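PDB 7JVH: glycoside Hydrolase Family 43_12, which probably hydrolyses glycosidic bonds in plant cell-wall polysaccharides such as arabinoxylan. Local coordinates for residues T31-T36 against Y443-T448. Numbering follows the deposited sequence.
Sequences TNFTYT and YTAQTT
Residues 31-36 and 443-448 run antiparallel, their axes 4.7 Å apart, and paired backbone bonds join Thr34 to Gln446 and Thr36 to Thr444. At the far end Thr31 and Asn32 both face Thr448 in a classic beta bulge, where Thr31 N gives a 2.7 Å bond to Thr448 O and Asn32 N only a weak one. Asn32 O is gripped twice, by Thr448 N and by Thr447 OG1 at 2.7 Å; with OG1 anti to its own backbone nitrogen (chi1 -167°), the Thr447 hydroxyl swings back onto that carbonyl. Phe33 and Tyr35 share the inner face with Ala445 and Thr447. Phe33 CD2 packs on Thr447 CB (3.8 Å), and Tyr35 CE1 lies 3.4 Å from Tyr443 CD1, the two ring planes inclined at 39°. Tyr35 OH continues to His440 and to the backbone of Gln439; a leucine here would probably leave His440 ND1 and Gln439 N without their hydrogen-bond mate and open a gap beside the Tyr443 ring. On the other face Thr34 OG1 donates to a lone pair of Asn32 OD1 (2.9 Å), and a water joins OD1 to Gln446 NE2 and to Thr448 OG1, which also bonds Thr516. The pairing sets the N-terminal strand 28-37 into one sheet of the C-terminal concanavalin A-like beta-sandwich, and Phe33 and Tyr443 pack against Val561 of the other.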
ATOM      1  N   THR A  31      24.498  -1.442  -8.416  1.00 53.57           N
ATOM      2  CA  THR A  31      24.972  -2.804  -8.213  1.00 53.19           C
ATOM      3  C   THR A  31      24.419  -3.426  -6.923  1.00 58.21           C
ATOM      4  O   THR A  31      24.459  -4.641  -6.764  1.00 61.49           O
ATOM      5  CB  THR A  31      26.514  -2.839  -8.179  1.00 57.51           C
ATOM      6  OG1 THR A  31      26.978  -4.178  -8.268  1.00 82.08           O
ATOM      7  CG2 THR A  31      27.033  -2.260  -6.892  1.00 55.93           C
ATOM      8  N   ASN A  32      23.945  -2.575  -6.003  1.00 58.74           N
ATOM      9  CA  ASN A  32      23.349  -2.989  -4.738  1.00 59.18           C
ATOM     10  C   ASN A  32      22.295  -2.016  -4.222  1.00 55.67           C
ATOM     11  O   ASN A  32      22.404  -0.806  -4.418  1.00 56.17           O
ATOM     12  CB  ASN A  32      24.413  -3.120  -3.653  1.00 54.78           C
ATOM     13  CG  ASN A  32      23.825  -3.488  -2.296  1.00 65.53           C
ATOM     14  OD1 ASN A  32      23.768  -2.667  -1.379  1.00 62.07           O
ATOM     15  ND2 ASN A  32      23.353  -4.720  -2.179  1.00 75.38           N
ATOM     16  N   PHE A  33      21.278  -2.562  -3.548  1.00 52.17           N
ATOM     17  CA  PHE A  33      20.458  -1.812  -2.614  1.00 46.83           C
ATOM     18  C   PHE A  33      20.294  -2.635  -1.335  1.00 44.12           C
ATOM     19  O   PHE A  33      19.978  -3.819  -1.401  1.00 52.13           O
ATOM     20  CB  PHE A  33      19.070  -1.463  -3.193  1.00 45.61           C
ATOM     21  CG  PHE A  33      18.355  -0.410  -2.404  1.00 55.96           C
ATOM     22  CD1 PHE A  33      17.563  -0.737  -1.320  1.00 54.13           C
ATOM     23  CD2 PHE A  33      18.496   0.924  -2.734  1.00 65.36           C
ATOM     24  CE1 PHE A  33      16.910   0.247  -0.585  1.00 55.33           C
ATOM     25  CE2 PHE A  33      17.830   1.924  -2.011  1.00 64.93           C
ATOM     26  CZ  PHE A  33      17.045   1.578  -0.930  1.00 59.83           C
ATOM     27  N   THR A  34      20.500  -1.989  -0.186  1.00 40.08           N
ATOM     28  CA  THR A  34      20.314  -2.612   1.118  1.00 51.34           C
ATOM     29  C   THR A  34      19.350  -1.777   1.932  1.00 46.89           C
ATOM     30  O   THR A  34      19.519  -0.565   2.023  1.00 44.54           O
ATOM     31  CB  THR A  34      21.660  -2.772   1.905  1.00 55.01           C
ATOM     32  OG1 THR A  34      22.574  -3.542   1.120  1.00 62.27           O
ATOM     33  CG2 THR A  34      21.452  -3.460   3.221  1.00 49.94           C
ATOM     34  N   TYR A  35      18.341  -2.441   2.505  1.00 36.00           N
ATOM     35  CA  TYR A  35      17.363  -1.819   3.385  1.00 40.34           C
ATOM     36  C   TYR A  35      17.327  -2.582   4.708  1.00 42.70           C
ATOM     37  O   TYR A  35      17.133  -3.806   4.713  1.00 50.85           O
ATOM     38  CB  TYR A  35      15.972  -1.816   2.731  1.00 34.97           C
ATOM     39  CG  TYR A  35      14.852  -1.345   3.649  1.00 40.28           C
ATOM     40  CD1 TYR A  35      14.600   0.010   3.833  1.00 44.32           C
ATOM     41  CD2 TYR A  35      14.051  -2.255   4.326  1.00 39.80           C
ATOM     42  CE1 TYR A  35      13.591   0.445   4.672  1.00 56.00           C
ATOM     43  CE2 TYR A  35      13.034  -1.838   5.171  1.00 52.21           C
ATOM     44  CZ  TYR A  35      12.794  -0.486   5.332  1.00 58.53           C
ATOM     45  OH  TYR A  35      11.779  -0.067   6.171  1.00 54.11           O
ATOM     46  N   THR A  36      17.521  -1.851   5.815  1.00 51.28           N
ATOM     47  CA  THR A  36      17.548  -2.410   7.162  1.00 57.98           C
ATOM     48  C   THR A  36      16.562  -1.683   8.062  1.00 56.61           C
ATOM     49  O   THR A  36      16.726  -0.494   8.325  1.00 54.03           O
ATOM     50  CB  THR A  36      18.985  -2.360   7.792  1.00 50.44           C
ATOM     51  OG1 THR A  36      19.872  -3.184   7.032  1.00 49.60           O
ATOM     52  CG2 THR A  36      18.976  -2.835   9.249  1.00 37.33           C
ATOM     53  N   TYR A 443      14.910   3.380  10.019  1.00 48.61           N
ATOM     54  CA  TYR A 443      15.577   2.552   9.031  1.00 45.70           C
ATOM     55  C   TYR A 443      16.890   3.183   8.561  1.00 54.04           C
ATOM     56  O   TYR A 443      17.185   4.348   8.826  1.00 52.04           O
ATOM     57  CB  TYR A 443      14.646   2.183   7.846  1.00 39.38           C
ATOM     58  CG  TYR A 443      14.553   3.193   6.729  1.00 49.44           C
ATOM     59  CD1 TYR A 443      15.422   3.136   5.638  1.00 57.10           C
ATOM     60  CD2 TYR A 443      13.585   4.196   6.739  1.00 51.89           C
ATOM     61  CE1 TYR A 443      15.345   4.050   4.609  1.00 43.32           C
ATOM     62  CE2 TYR A 443      13.481   5.101   5.700  1.00 55.31           C
ATOM     63  CZ  TYR A 443      14.368   5.029   4.646  1.00 56.52           C
ATOM     64  OH  TYR A 443      14.280   5.961   3.623  1.00 55.35           O
ATOM     65  N   THR A 444      17.680   2.348   7.893  1.00 55.31           N
ATOM     66  CA  THR A 444      18.971   2.682   7.352  1.00 53.90           C
ATOM     67  C   THR A 444      19.020   1.942   6.039  1.00 53.37           C
ATOM     68  O   THR A 444      18.677   0.768   5.972  1.00 56.10           O
ATOM     69  CB  THR A 444      20.135   2.223   8.273  1.00 58.68           C
ATOM     70  OG1 THR A 444      20.019   2.869   9.543  1.00 64.15           O
ATOM     71  CG2 THR A 444      21.493   2.561   7.675  1.00 36.50           C
ATOM     72  N   ALA A 445      19.425   2.652   4.981  1.00 57.60           N
ATOM     73  CA  ALA A 445      19.492   2.093   3.650  1.00 45.22           C
ATOM     74  C   ALA A 445      20.711   2.640   2.959  1.00 58.97           C
ATOM     75  O   ALA A 445      21.180   3.738   3.285  1.00 50.08           O
ATOM     76  CB  ALA A 445      18.226   2.460   2.883  1.00 53.44           C
ATOM     77  N   GLN A 446      21.229   1.867   2.005  1.00 49.61           N
ATOM     78  CA  GLN A 446      22.283   2.336   1.132  1.00 51.67           C
ATOM     79  C   GLN A 446      22.214   1.701  -0.248  1.00 49.57           C
ATOM     80  O   GLN A 446      21.668   0.615  -0.415  1.00 50.42           O
ATOM     81  CB  GLN A 446      23.636   2.041   1.758  1.00 59.32           C
ATOM     82  CG  GLN A 446      23.792   0.605   2.208  1.00 64.37           C
ATOM     83  CD  GLN A 446      25.235   0.194   2.289  1.00 67.44           C
ATOM     84  OE1 GLN A 446      25.800   0.113   3.370  1.00 72.73           O
ATOM     85  NE2 GLN A 446      25.834  -0.069   1.139  1.00 68.20           N
ATOM     86  N   THR A 447      22.774   2.398  -1.238  1.00 50.76           N
ATOM     87  CA  THR A 447      22.870   1.896  -2.598  1.00 49.53           C
ATOM     88  C   THR A 447      24.276   2.156  -3.120  1.00 54.49           C
ATOM     89  O   THR A 447      24.935   3.112  -2.719  1.00 56.48           O
ATOM     90  CB  THR A 447      21.796   2.538  -3.526  1.00 50.52           C
ATOM     91  OG1 THR A 447      21.733   1.808  -4.753  1.00 60.82           O
ATOM     92  CG2 THR A 447      22.094   4.016  -3.822  1.00 38.37           C
ATOM     93  N   THR A 448      24.726   1.279  -4.016  1.00 49.14           N
ATOM     94  CA  THR A 448      26.055   1.331  -4.610  1.00 49.34           C
ATOM     95  C   THR A 448      25.873   1.394  -6.111  1.00 59.40           C
ATOM     96  O   THR A 448      25.131   0.594  -6.683  1.00 63.41           O
ATOM     97  CB  THR A 448      26.894   0.096  -4.219  1.00 48.30           C
ATOM     98  OG1 THR A 448      26.986   0.042  -2.801  1.00 56.13           O
ATOM     99  CG2 THR A 448      28.286   0.168  -4.787  1.00 47.53           C
TER
HETATM  100  O   HOH W   1      25.067  -0.342  -1.247  1.00 47.71           O